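PDB 3HVN: hemolysin from Streptococcus suis, which probably lyses host cells by binding cholesterol-containing membranes, changing shape, inserting and assembling into oligomeric pores. Local coordinates for residues A[82-87]-A[190-195]; A[279-284]-A[318-323]; A[312-317]-A[337-342]. The protein carries 1 engineered substitution. One frame throughout, in Å; residues are numbered along the deposited sequence.

Interaction 1. Residues A[82-87]-A[190-195]; sequences KNITNN and MSQLKT
I84 and N86 of strand 82-87 rest on Q192 and T195 in a strand-on-helix packing contact between two domains of a cholesterol-dependent cytolysin. The strand belongs to the long, bent sheet that links the bulk of the molecule to the C-terminal beta sandwich. The short helix 190-196 opens the first of the helical bundles which, in relatives of known mechanism, unfold into membrane-spanning hairpins. The helix and strand segments run in nearly the same direction, 25° apart, with their axes 8.3 Å from each other. I84 supplies most of the strand's apolar surface in the contact. With CG1 anti to the backbone N (chi1 -169°), its longer branch reaches over the helix, and CD1 comes to 3.7 Å from OE1 of Q192. The CG2 branch lies against the helix, 3.7 Å from CB of Q192 and 3.8 Å from CB of T195, so one methyl touches two residues three apart in the helix. The I84 and Q192 side chains cross at about a right angle. NE2 of Q192 gives a weak hydrogen bond to M186 O; across the contact Q192 offers CB and OE1, its chain bent at chi2. T195, small and branched, turns its methyl to the backbone N and CB of N86, while its hydroxyl has a weak hydrogen-bond partner in S378 of the adjoining strand 376-401. On the other side of the helix, L193 packs on F201 and F212. N86 supplies the polar element, suiting a position near the C-terminal end of the helix, where a backbone carbonyl can take a side-chain donor. Its ND2 makes a weak hydrogen bond of 3.0 Å to T195 O, bent to 133° at the hydrogen, and beside it CB of N86 lies 3.6 Å from CG2 of T195.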
ATOM      1  N   LYS A  82      11.522  -9.445  -2.546  1.00 94.34           N
ATOM      2  CA  LYS A  82      11.328  -9.117  -1.138  1.00 86.70           C
ATOM      3  C   LYS A  82      10.438 -10.139  -0.438  1.00 85.85           C
ATOM      4  O   LYS A  82       9.910 -11.055  -1.070  1.00 86.27           O
ATOM      5  CB  LYS A  82      10.730  -7.717  -0.986  1.00 89.43           C
ATOM      6  CG  LYS A  82      11.724  -6.585  -1.182  1.00 94.97           C
ATOM      7  CD  LYS A  82      11.108  -5.248  -0.802  1.00 97.88           C
ATOM      8  CE  LYS A  82      12.152  -4.146  -0.764  1.00103.62           C
ATOM      9  NZ  LYS A  82      11.569  -2.840  -0.349  1.00103.94           N
ATOM     10  N   ASN A  83      10.274  -9.971   0.870  1.00 78.89           N
ATOM     11  CA  ASN A  83       9.431 -10.862   1.660  1.00 74.00           C
ATOM     12  C   ASN A  83       8.512 -10.093   2.601  1.00 81.10           C
ATOM     13  O   ASN A  83       8.946  -9.172   3.292  1.00 95.70           O
ATOM     14  CB  ASN A  83      10.291 -11.837   2.464  1.00 77.41           C
ATOM     15  CG  ASN A  83       9.468 -12.701   3.401  1.00 94.82           C
ATOM     16  OD1 ASN A  83       8.539 -13.388   2.976  1.00 98.80           O
ATOM     17  ND2 ASN A  83       9.808 -12.672   4.684  1.00 98.42           N
ATOM     18  N   ILE A  84       7.240 -10.476   2.625  1.00 68.85           N
ATOM     19  CA  ILE A  84       6.278  -9.858   3.530  1.00 66.71           C
ATOM     20  C   ILE A  84       5.798 -10.854   4.582  1.00 68.26           C
ATOM     21  O   ILE A  84       5.507 -12.015   4.276  1.00 82.44           O
ATOM     22  CB  ILE A  84       5.070  -9.260   2.776  1.00 78.70           C
ATOM     23  CG1 ILE A  84       4.226  -8.402   3.720  1.00 88.55           C
ATOM     24  CG2 ILE A  84       4.226 -10.359   2.149  1.00 54.53           C
ATOM     25  CD1 ILE A  84       3.028  -7.760   3.057  1.00 79.68           C
ATOM     26  N   THR A  85       5.726 -10.386   5.824  1.00 68.94           N
ATOM     27  CA  THR A  85       5.328 -11.218   6.950  1.00 79.71           C
ATOM     28  C   THR A  85       4.204 -10.549   7.730  1.00 85.27           C
ATOM     29  O   THR A  85       4.218  -9.335   7.929  1.00101.04           O
ATOM     30  CB  THR A  85       6.515 -11.463   7.903  1.00 80.24           C
ATOM     31  OG1 THR A  85       7.525 -12.223   7.229  1.00 88.43           O
ATOM     32  CG2 THR A  85       6.062 -12.213   9.146  1.00 81.39           C
ATOM     33  N   ASN A  86       3.230 -11.341   8.167  1.00 74.42           N
ATOM     34  CA  ASN A  86       2.129 -10.808   8.960  1.00 80.89           C
ATOM     35  C   ASN A  86       1.682 -11.759  10.065  1.00 92.72           C
ATOM     36  O   ASN A  86       1.171 -12.846   9.797  1.00 98.81           O
ATOM     37  CB  ASN A  86       0.944 -10.439   8.067  1.00 92.83           C
ATOM     38  CG  ASN A  86      -0.040  -9.516   8.760  1.00 93.46           C
ATOM     39  OD1 ASN A  86       0.333  -8.740   9.641  1.00 82.57           O
ATOM     40  ND2 ASN A  86      -1.305  -9.590   8.362  1.00107.91           N
ATOM     41  N   ASN A  87       1.879 -11.336  11.308  1.00 92.37           N
ATOM     42  CA  ASN A  87       1.478 -12.121  12.467  1.00 96.75           C
ATOM     43  C   ASN A  87       0.480 -11.333  13.303  1.00 96.95           C
ATOM     44  O   ASN A  87       0.853 -10.379  13.985  1.00117.24           O
ATOM     45  CB  ASN A  87       2.706 -12.477  13.306  1.00108.82           C
ATOM     46  CG  ASN A  87       2.458 -13.644  14.239  1.00115.51           C
ATOM     47  OD1 ASN A  87       1.315 -13.978  14.548  1.00117.49           O
ATOM     48  ND2 ASN A  87       3.536 -14.271  14.696  1.00115.32           N
ATOM     49  N   MET A 190      -0.534 -11.039  -5.556  1.00 99.39           N
ATOM     50  CA  MET A 190      -1.775 -11.532  -4.979  1.00 97.54           C
ATOM     51  C   MET A 190      -1.505 -12.190  -3.634  1.00 88.18           C
ATOM     52  O   MET A 190      -2.271 -12.021  -2.689  1.00 65.08           O
ATOM     53  CB  MET A 190      -2.452 -12.528  -5.922  1.00 99.78           C
ATOM     54  CG  MET A 190      -3.671 -13.211  -5.325  1.00 96.81           C
ATOM     55  SD  MET A 190      -4.912 -12.040  -4.744  1.00 74.61           S
ATOM     56  CE  MET A 190      -5.238 -11.125  -6.249  1.00104.55           C
ATOM     57  N   SER A 191      -0.404 -12.932  -3.552  1.00101.54           N
ATOM     58  CA  SER A 191      -0.032 -13.616  -2.319  1.00 92.46           C
ATOM     59  C   SER A 191       0.363 -12.631  -1.222  1.00 85.35           C
ATOM     60  O   SER A 191      -0.070 -12.761  -0.076  1.00 81.89           O
ATOM     61  CB  SER A 191       1.106 -14.605  -2.575  1.00 91.03           C
ATOM     62  OG  SER A 191       2.256 -13.944  -3.076  1.00106.41           O
ATOM     63  N   GLN A 192       1.187 -11.649  -1.573  1.00 76.08           N
ATOM     64  CA  GLN A 192       1.623 -10.651  -0.602  1.00 78.02           C
ATOM     65  C   GLN A 192       0.432  -9.832  -0.107  1.00 87.46           C
ATOM     66  O   GLN A 192       0.379  -9.436   1.060  1.00 80.41           O
ATOM     67  CB  GLN A 192       2.726  -9.757  -1.182  1.00 73.10           C
ATOM     68  CG  GLN A 192       2.266  -8.741  -2.214  1.00 90.53           C
ATOM     69  CD  GLN A 192       1.965  -7.384  -1.610  1.00106.75           C
ATOM     70  OE1 GLN A 192       2.330  -7.105  -0.468  1.00112.96           O
ATOM     71  NE2 GLN A 192       1.304  -6.527  -2.379  1.00107.69           N
ATOM     72  N   LEU A 193      -0.529  -9.593  -0.996  1.00 90.54           N
ATOM     73  CA  LEU A 193      -1.782  -8.966  -0.593  1.00 73.52           C
ATOM     74  C   LEU A 193      -2.553  -9.919   0.316  1.00 77.48           C
ATOM     75  O   LEU A 193      -3.167  -9.501   1.302  1.00 74.10           O
ATOM     76  CB  LEU A 193      -2.621  -8.598  -1.814  1.00 67.71           C
ATOM     77  CG  LEU A 193      -2.043  -7.496  -2.701  1.00 73.50           C
ATOM     78  CD1 LEU A 193      -2.864  -7.344  -3.968  1.00 78.51           C
ATOM     79  CD2 LEU A 193      -1.966  -6.179  -1.942  1.00 82.42           C
ATOM     80  N   LYS A 194      -2.507 -11.204  -0.025  1.00 77.75           N
ATOM     81  CA  LYS A 194      -3.132 -12.251   0.776  1.00 84.23           C
ATOM     82  C   LYS A 194      -2.507 -12.304   2.162  1.00 88.27           C
ATOM     83  O   LYS A 194      -3.120 -12.790   3.116  1.00 93.78           O
ATOM     84  CB  LYS A 194      -2.985 -13.610   0.093  1.00 85.92           C
ATOM     85  CG  LYS A 194      -3.888 -13.810  -1.111  1.00 93.49           C
ATOM     86  CD  LYS A 194      -5.180 -14.510  -0.734  1.00105.52           C
ATOM     87  CE  LYS A 194      -4.914 -15.949  -0.329  1.00115.55           C
ATOM     88  NZ  LYS A 194      -6.167 -16.746  -0.250  1.00133.59           N
ATOM     89  N   THR A 195      -1.280 -11.805   2.264  1.00 77.45           N
ATOM     90  CA  THR A 195      -0.592 -11.733   3.544  1.00 83.00           C
ATOM     91  C   THR A 195      -0.929 -10.428   4.250  1.00 92.93           C
ATOM     92  O   THR A 195      -1.084 -10.392   5.470  1.00104.42           O
ATOM     93  CB  THR A 195       0.933 -11.842   3.371  1.00 78.54           C
ATOM     94  OG1 THR A 195       1.260 -13.122   2.820  1.00 65.67           O
ATOM     95  CG2 THR A 195       1.639 -11.680   4.712  1.00 74.62           C
TER

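Interaction 2. Residues A[279-284]-A[318-323]; sequences FIKLET and SFSAYI
Two antiparallel strands of the central sheet form this contact, in the domain that carries the helical bundles thought to become transmembrane hairpins in this family. F279 pairs with Y322, K281 with S320 and E283 with S318 as hydrogen-bonded pairs; I280 with A321 and L282 with F319 are the non-hydrogen-bonded ones. The ladder of six backbone bonds is regular, its straightest link being Y322 N to F279 O (2.8 Å, 172°). At its end E283 O takes a second donor: OG of S318, held between its own backbone N and carbonyl carbon (chi1 41°), bonds it at 3.1 Å from well above the carbonyl plane. A serine suits this place because its short arm folds back to the neighbouring strand.

The faces differ. On the face that carries I280, L282 and F319, CG2 of I280 lies 3.8 Å from CB of A321 and 3.8 Å from CD1 of F319, and the methyl of A321 meets the edge of the F319 ring in its plane. The other face mixes aromatic and polar groups: K281 bends along the sheet toward E283, a long ion pair, while OG of S320 bonds to L208 O.

Strand 221-236 pairs with 276-284 on one side and strand 333-338 with 318-324 on the other. Helix 339-350 covers the I280, L282 and F319 face through L342; helix 201-208 covers F279, K281 and Y322.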
ATOM      1  N   PHE A 279     -12.452  -1.561   1.319  1.00 80.42           N
ATOM      2  CA  PHE A 279     -11.220  -1.960   0.647  1.00 75.52           C
ATOM      3  C   PHE A 279     -11.088  -1.244  -0.693  1.00 84.74           C
ATOM      4  O   PHE A 279     -11.789  -1.565  -1.650  1.00 91.50           O
ATOM      5  CB  PHE A 279     -11.179  -3.476   0.454  1.00 80.98           C
ATOM      6  CG  PHE A 279     -11.017  -4.241   1.735  1.00100.33           C
ATOM      7  CD1 PHE A 279     -12.105  -4.473   2.560  1.00100.74           C
ATOM      8  CD2 PHE A 279      -9.776  -4.723   2.118  1.00 99.56           C
ATOM      9  CE1 PHE A 279     -11.959  -5.173   3.741  1.00 99.48           C
ATOM     10  CE2 PHE A 279      -9.624  -5.425   3.298  1.00100.43           C
ATOM     11  CZ  PHE A 279     -10.717  -5.649   4.111  1.00 99.09           C
ATOM     12  N   ILE A 280     -10.182  -0.273  -0.751  1.00 87.83           N
ATOM     13  CA  ILE A 280     -10.055   0.576  -1.931  1.00 83.22           C
ATOM     14  C   ILE A 280      -8.811   0.256  -2.751  1.00 91.48           C
ATOM     15  O   ILE A 280      -7.728   0.045  -2.205  1.00 98.61           O
ATOM     16  CB  ILE A 280     -10.024   2.065  -1.541  1.00 80.79           C
ATOM     17  CG1 ILE A 280     -10.968   2.331  -0.369  1.00 76.80           C
ATOM     18  CG2 ILE A 280     -10.382   2.934  -2.737  1.00104.26           C
ATOM     19  CD1 ILE A 280     -10.955   3.765   0.110  1.00 83.55           C
ATOM     20  N   LYS A 281      -8.978   0.223  -4.070  1.00 79.23           N
ATOM     21  CA  LYS A 281      -7.864   0.006  -4.985  1.00 67.77           C
ATOM     22  C   LYS A 281      -7.595   1.280  -5.778  1.00 72.96           C
ATOM     23  O   LYS A 281      -8.475   1.776  -6.485  1.00 92.58           O
ATOM     24  CB  LYS A 281      -8.167  -1.160  -5.931  1.00 73.25           C
ATOM     25  CG  LYS A 281      -7.002  -1.577  -6.820  1.00 78.16           C
ATOM     26  CD  LYS A 281      -6.872  -0.684  -8.046  1.00 74.22           C
ATOM     27  CE  LYS A 281      -8.024  -0.891  -9.012  1.00 78.24           C
ATOM     28  NZ  LYS A 281      -7.902  -0.029 -10.218  1.00110.24           N
ATOM     29  N   LEU A 282      -6.380   1.806  -5.658  1.00 70.47           N
ATOM     30  CA  LEU A 282      -6.016   3.046  -6.339  1.00 81.49           C
ATOM     31  C   LEU A 282      -4.947   2.817  -7.399  1.00101.44           C
ATOM     32  O   LEU A 282      -3.820   2.444  -7.079  1.00 94.32           O
ATOM     33  CB  LEU A 282      -5.517   4.086  -5.332  1.00 66.94           C
ATOM     34  CG  LEU A 282      -6.538   4.748  -4.404  1.00 80.06           C
ATOM     35  CD1 LEU A 282      -7.108   3.746  -3.414  1.00 85.68           C
ATOM     36  CD2 LEU A 282      -5.895   5.914  -3.672  1.00 82.58           C
ATOM     37  N   GLU A 283      -5.295   3.049  -8.661  1.00104.58           N
ATOM     38  CA  GLU A 283      -4.318   2.925  -9.737  1.00107.59           C
ATOM     39  C   GLU A 283      -4.010   4.269 -10.394  1.00109.00           C
ATOM     40  O   GLU A 283      -4.904   5.106 -10.593  1.00116.13           O
ATOM     41  CB  GLU A 283      -4.765   1.901 -10.785  1.00123.20           C
ATOM     42  CG  GLU A 283      -5.920   2.353 -11.656  1.00140.23           C
ATOM     43  CD  GLU A 283      -5.973   1.613 -12.979  1.00145.35           C
ATOM     44  OE1 GLU A 283      -4.934   1.053 -13.389  1.00131.91           O
ATOM     45  OE2 GLU A 283      -7.051   1.597 -13.611  1.00156.92           O
ATOM     46  N   THR A 284      -2.733   4.462 -10.717  1.00106.13           N
ATOM     47  CA  THR A 284      -2.267   5.686 -11.360  1.00119.00           C
ATOM     48  C   THR A 284      -1.080   5.395 -12.274  1.00110.44           C
ATOM     49  O   THR A 284      -0.237   4.555 -11.960  1.00 85.71           O
ATOM     50  CB  THR A 284      -1.850   6.742 -10.320  1.00121.04           C
ATOM     51  OG1 THR A 284      -2.947   7.006  -9.437  1.00128.58           O
ATOM     52  CG2 THR A 284      -1.435   8.035 -11.005  1.00120.79           C
ATOM     53  N   SER A 318      -7.256   6.635 -10.771  1.00116.64           N
ATOM     54  CA  SER A 318      -8.464   5.864 -11.040  1.00104.33           C
ATOM     55  C   SER A 318      -8.606   4.770  -9.992  1.00108.02           C
ATOM     56  O   SER A 318      -7.687   3.979  -9.782  1.00115.27           O
ATOM     57  CB  SER A 318      -8.430   5.272 -12.451  1.00 91.85           C
ATOM     58  OG  SER A 318      -7.144   4.770 -12.768  1.00 90.19           O
ATOM     59  N   PHE A 319      -9.756   4.732  -9.327  1.00 92.16           N
ATOM     60  CA  PHE A 319      -9.927   3.841  -8.186  1.00 82.52           C
ATOM     61  C   PHE A 319     -11.070   2.850  -8.365  1.00 84.56           C
ATOM     62  O   PHE A 319     -11.912   2.999  -9.251  1.00 90.25           O
ATOM     63  CB  PHE A 319     -10.158   4.654  -6.911  1.00 76.22           C
ATOM     64  CG  PHE A 319     -11.601   4.989  -6.662  1.00 72.07           C
ATOM     65  CD1 PHE A 319     -12.340   4.278  -5.731  1.00 79.13           C
ATOM     66  CD2 PHE A 319     -12.221   6.010  -7.364  1.00 86.30           C
ATOM     67  CE1 PHE A 319     -13.668   4.581  -5.500  1.00 90.02           C
ATOM     68  CE2 PHE A 319     -13.551   6.317  -7.138  1.00 93.52           C
ATOM     69  CZ  PHE A 319     -14.274   5.601  -6.205  1.00 95.25           C
ATOM     70  N   SER A 320     -11.084   1.837  -7.506  1.00 71.04           N
ATOM     71  CA  SER A 320     -12.182   0.880  -7.442  1.00 71.68           C
ATOM     72  C   SER A 320     -12.286   0.358  -6.015  1.00 77.66           C
ATOM     73  O   SER A 320     -11.343  -0.242  -5.494  1.00 99.69           O
ATOM     74  CB  SER A 320     -11.961  -0.271  -8.422  1.00 70.78           C
ATOM     75  OG  SER A 320     -10.837  -1.048  -8.051  1.00 98.67           O
ATOM     76  N   ALA A 321     -13.430   0.589  -5.381  1.00 73.69           N
ATOM     77  CA  ALA A 321     -13.587   0.276  -3.967  1.00 71.91           C
ATOM     78  C   ALA A 321     -14.668  -0.763  -3.683  1.00 75.85           C
ATOM     79  O   ALA A 321     -15.752  -0.735  -4.270  1.00 93.85           O
ATOM     80  CB  ALA A 321     -13.853   1.548  -3.170  1.00 65.67           C
ATOM     81  N   TYR A 322     -14.350  -1.681  -2.775  1.00 88.44           N
ATOM     82  CA  TYR A 322     -15.308  -2.655  -2.271  1.00 83.76           C
ATOM     83  C   TYR A 322     -15.658  -2.278  -0.837  1.00 81.12           C
ATOM     84  O   TYR A 322     -14.819  -2.374   0.060  1.00 76.65           O
ATOM     85  CB  TYR A 322     -14.708  -4.061  -2.317  1.00 81.77           C
ATOM     86  CG  TYR A 322     -15.596  -5.139  -1.735  1.00 87.77           C
ATOM     87  CD1 TYR A 322     -15.609  -5.394  -0.370  1.00101.38           C
ATOM     88  CD2 TYR A 322     -16.413  -5.909  -2.552  1.00 85.08           C
ATOM     89  CE1 TYR A 322     -16.416  -6.380   0.165  1.00108.15           C
ATOM     90  CE2 TYR A 322     -17.223  -6.897  -2.026  1.00 94.37           C
ATOM     91  CZ  TYR A 322     -17.220  -7.129  -0.667  1.00108.68           C
ATOM     92  OH  TYR A 322     -18.025  -8.112  -0.139  1.00118.64           O
ATOM     93  N   ILE A 323     -16.896  -1.840  -0.625  1.00 81.14           N
ATOM     94  CA  ILE A 323     -17.305  -1.342   0.683  1.00 68.25           C
ATOM     95  C   ILE A 323     -18.429  -2.173   1.291  1.00 68.83           C
ATOM     96  O   ILE A 323     -19.259  -2.733   0.573  1.00 64.57           O
ATOM     97  CB  ILE A 323     -17.745   0.142   0.607  1.00 66.94           C
ATOM     98  CG1 ILE A 323     -19.228   0.262   0.240  1.00 84.51           C
ATOM     99  CG2 ILE A 323     -16.881   0.907  -0.385  1.00 69.34           C
ATOM    100  CD1 ILE A 323     -20.159   0.353   1.436  1.00 99.66           C
TER

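Interaction 3. Residues A[312-317]-A[337-342]; sequences DILKNT and GNIETL
I339, T317 and L314 bury most of the surface where the end of the short, weakly bonded helix 312-315 meets the start of helix 339-350. I339 is the centre. As the first residue of its helix it turns its side chain toward the other segment, CG1 lying anti to the backbone N (chi1 170°) and CD1 bending round (chi2 65°) to reach L314. There CD1 of I339 stands 3.8 Å from CD2 of L314, and the two side chains cross at a slant. Leucine and isoleucine suit this buried place because each presents a methyl to the other. T317 lies against I339 at the end of the turn, though the exact placing of its side chain is doubtful.

The polar link is made by the backbone. The amide of I339 gives a weak hydrogen bond to T317 O (2.8 Å, 127°), and it also bonds to OD1 of its own neighbour N338 at 2.7 Å, the donor lying well above that carbonyl plane. One N-H thus appears to be shared between two acceptors, as can happen at the start of a helix, where the first amides have no partner in a preceding turn. N338 stands at the N-cap position, but its side chain makes no capping bond, OD1 turning instead to the very next amide. Its backbone carbonyl O receives L342 N at 2.8 Å, beginning the helix. Outside this core K315 and E340, oppositely charged, extend their ends to 4.7 Å between NZ and OE2, close enough for some attraction.

Helix 291-300 lies against this junction, with A298 touching L314 and F295 touching T317. Strand 276-284 meets T317 through T284, while L342 reaches I280 and L282 of the same strand.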
ATOM      1  N   ASP A 312      -0.355  15.389 -10.535  1.00151.81           N
ATOM      2  CA  ASP A 312      -0.683  14.653 -11.749  1.00155.24           C
ATOM      3  C   ASP A 312      -1.169  13.252 -11.400  1.00155.48           C
ATOM      4  O   ASP A 312      -2.014  12.684 -12.095  1.00168.84           O
ATOM      5  CB  ASP A 312       0.526  14.578 -12.682  1.00158.60           C
ATOM      6  CG  ASP A 312       0.877  15.921 -13.291  1.00165.71           C
ATOM      7  OD1 ASP A 312       0.207  16.921 -12.957  1.00170.63           O
ATOM      8  OD2 ASP A 312       1.822  15.978 -14.107  1.00165.62           O
ATOM      9  N   ILE A 313      -0.633  12.701 -10.315  1.00141.00           N
ATOM     10  CA  ILE A 313      -1.055  11.388  -9.848  1.00143.65           C
ATOM     11  C   ILE A 313      -2.509  11.437  -9.394  1.00133.18           C
ATOM     12  O   ILE A 313      -3.279  10.516  -9.655  1.00126.30           O
ATOM     13  CB  ILE A 313      -0.160  10.862  -8.701  1.00151.61           C
ATOM     14  CG1 ILE A 313      -0.610  11.420  -7.349  1.00160.80           C
ATOM     15  CG2 ILE A 313       1.298  11.198  -8.964  1.00138.60           C
ATOM     16  CD1 ILE A 313      -0.282  12.882  -7.146  1.00161.82           C
ATOM     17  N   LEU A 314      -2.883  12.525  -8.724  1.00127.87           N
ATOM     18  CA  LEU A 314      -4.246  12.701  -8.243  1.00127.10           C
ATOM     19  C   LEU A 314      -5.183  13.046  -9.391  1.00142.59           C
ATOM     20  O   LEU A 314      -6.383  12.789  -9.323  1.00149.16           O
ATOM     21  CB  LEU A 314      -4.308  13.781  -7.163  1.00124.98           C
ATOM     22  CG  LEU A 314      -3.751  13.379  -5.797  1.00118.07           C
ATOM     23  CD1 LEU A 314      -3.936  14.500  -4.788  1.00130.81           C
ATOM     24  CD2 LEU A 314      -4.423  12.105  -5.317  1.00 90.97           C
ATOM     25  N   LYS A 315      -4.631  13.639 -10.444  1.00146.85           N
ATOM     26  CA  LYS A 315      -5.407  13.887 -11.650  1.00144.61           C
ATOM     27  C   LYS A 315      -5.435  12.627 -12.507  1.00134.16           C
ATOM     28  O   LYS A 315      -6.180  12.540 -13.484  1.00147.26           O
ATOM     29  CB  LYS A 315      -4.835  15.068 -12.433  1.00157.62           C
ATOM     30  CG  LYS A 315      -4.955  16.397 -11.704  1.00165.94           C
ATOM     31  CD  LYS A 315      -6.385  16.643 -11.247  1.00166.88           C
ATOM     32  CE  LYS A 315      -6.494  17.912 -10.419  1.00164.39           C
ATOM     33  NZ  LYS A 315      -7.879  18.131  -9.918  1.00162.43           N
ATOM     34  N   ASN A 316      -4.618  11.649 -12.126  1.00129.70           N
ATOM     35  CA  ASN A 316      -4.572  10.368 -12.818  1.00139.85           C
ATOM     36  C   ASN A 316      -4.876   9.201 -11.882  1.00142.76           C
ATOM     37  O   ASN A 316      -4.454   8.070 -12.130  1.00130.74           O
ATOM     38  CB  ASN A 316      -3.207  10.166 -13.481  1.00141.98           C
ATOM     39  CG  ASN A 316      -2.932  11.185 -14.569  1.00144.60           C
ATOM     40  OD1 ASN A 316      -3.853  11.783 -15.125  1.00146.35           O
ATOM     41  ND2 ASN A 316      -1.656  11.385 -14.883  1.00140.26           N
ATOM     42  N   THR A 317      -5.610   9.479 -10.808  1.00150.75           N
ATOM     43  CA  THR A 317      -5.962   8.451  -9.832  1.00151.21           C
ATOM     44  C   THR A 317      -7.308   7.801 -10.132  1.00133.99           C
ATOM     45  O   THR A 317      -8.369   8.342  -9.788  1.00138.85           O
ATOM     46  CB  THR A 317      -5.987   9.005  -8.394  1.00175.80           C
ATOM     47  OG1 THR A 317      -6.308  10.398  -8.425  1.00190.22           O
ATOM     48  CG2 THR A 317      -4.635   8.827  -7.726  1.00172.28           C
ATOM     49  N   GLY A 337     -14.228   4.243 -10.214  1.00 99.19           N
ATOM     50  CA  GLY A 337     -14.317   5.612 -10.687  1.00101.64           C
ATOM     51  C   GLY A 337     -13.047   6.425 -10.535  1.00109.78           C
ATOM     52  O   GLY A 337     -11.935   5.903 -10.643  1.00112.85           O
ATOM     53  N   ASN A 338     -13.223   7.716 -10.274  1.00116.28           N
ATOM     54  CA  ASN A 338     -12.114   8.660 -10.256  1.00119.44           C
ATOM     55  C   ASN A 338     -11.784   9.174  -8.855  1.00122.15           C
ATOM     56  O   ASN A 338     -12.599   9.079  -7.932  1.00114.53           O
ATOM     57  CB  ASN A 338     -12.419   9.838 -11.186  1.00128.68           C
ATOM     58  CG  ASN A 338     -11.171  10.579 -11.623  1.00137.50           C
ATOM     59  OD1 ASN A 338     -10.050  10.162 -11.332  1.00129.00           O
ATOM     60  ND2 ASN A 338     -11.361  11.685 -12.333  1.00142.24           N
ATOM     61  N   ILE A 339     -10.573   9.709  -8.712  1.00135.20           N
ATOM     62  CA  ILE A 339     -10.128  10.329  -7.466  1.00131.46           C
ATOM     63  C   ILE A 339     -11.238  11.079  -6.725  1.00115.80           C
ATOM     64  O   ILE A 339     -11.565  10.747  -5.584  1.00 92.81           O
ATOM     65  CB  ILE A 339      -8.958  11.296  -7.717  1.00132.91           C
ATOM     66  CG1 ILE A 339      -8.657  12.111  -6.458  1.00137.32           C
ATOM     67  CG2 ILE A 339      -9.257  12.209  -8.901  1.00115.18           C
ATOM     68  CD1 ILE A 339      -8.167  11.279  -5.291  1.00136.47           C
ATOM     69  N   GLU A 340     -11.811  12.093  -7.369  1.00136.37           N
ATOM     70  CA  GLU A 340     -12.857  12.898  -6.741  1.00146.26           C
ATOM     71  C   GLU A 340     -13.991  12.012  -6.241  1.00131.31           C
ATOM     72  O   GLU A 340     -14.410  12.107  -5.083  1.00119.28           O
ATOM     73  CB  GLU A 340     -13.411  13.940  -7.716  1.00158.99           C
ATOM     74  CG  GLU A 340     -12.357  14.737  -8.464  1.00177.80           C
ATOM     75  CD  GLU A 340     -11.868  14.029  -9.712  1.00192.84           C
ATOM     76  OE1 GLU A 340     -12.430  12.967 -10.053  1.00192.47           O
ATOM     77  OE2 GLU A 340     -10.924  14.535 -10.354  1.00202.34           O
ATOM     78  N   THR A 341     -14.485  11.154  -7.128  1.00124.10           N
ATOM     79  CA  THR A 341     -15.534  10.206  -6.779  1.00117.80           C
ATOM     80  C   THR A 341     -15.142   9.437  -5.522  1.00114.46           C
ATOM     81  O   THR A 341     -15.978   9.177  -4.653  1.00106.85           O
ATOM     82  CB  THR A 341     -15.801   9.212  -7.924  1.00114.97           C
ATOM     83  OG1 THR A 341     -16.012   9.931  -9.146  1.00 96.45           O
ATOM     84  CG2 THR A 341     -17.030   8.375  -7.622  1.00113.30           C
ATOM     85  N   LEU A 342     -13.864   9.080  -5.429  1.00122.07           N
ATOM     86  CA  LEU A 342     -13.354   8.401  -4.243  1.00122.06           C
ATOM     87  C   LEU A 342     -13.431   9.303  -3.010  1.00117.75           C
ATOM     88  O   LEU A 342     -13.937   8.897  -1.959  1.00 81.55           O
ATOM     89  CB  LEU A 342     -11.918   7.921  -4.461  1.00115.02           C
ATOM     90  CG  LEU A 342     -11.255   7.240  -3.260  1.00 99.84           C
ATOM     91  CD1 LEU A 342     -12.131   6.130  -2.689  1.00100.59           C
ATOM     92  CD2 LEU A 342      -9.884   6.702  -3.632  1.00 89.74           C
TER

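From the N terminus, strand 82-87 meets helix segment 190-195 first: interaction 1 closes a loop of about a hundred residues and is complete before the others begin. Interactions 2 and 3 cross, because their segments alternate along the chain: 279-284, 312-317, 318-323, 337-342. Interaction 2 pairs two strands across the intervening helices; interaction 3 fastens the last of these helices to the turn from strand 333-338 into helix 339-350. They touch directly, F319 O lying 2.8 Å from G337 N, a probable hydrogen bond, with centres about 10 Å apart. Interaction 1, about 19 Å from interaction 2 between centres, joins a helical bundle to the long linking sheet.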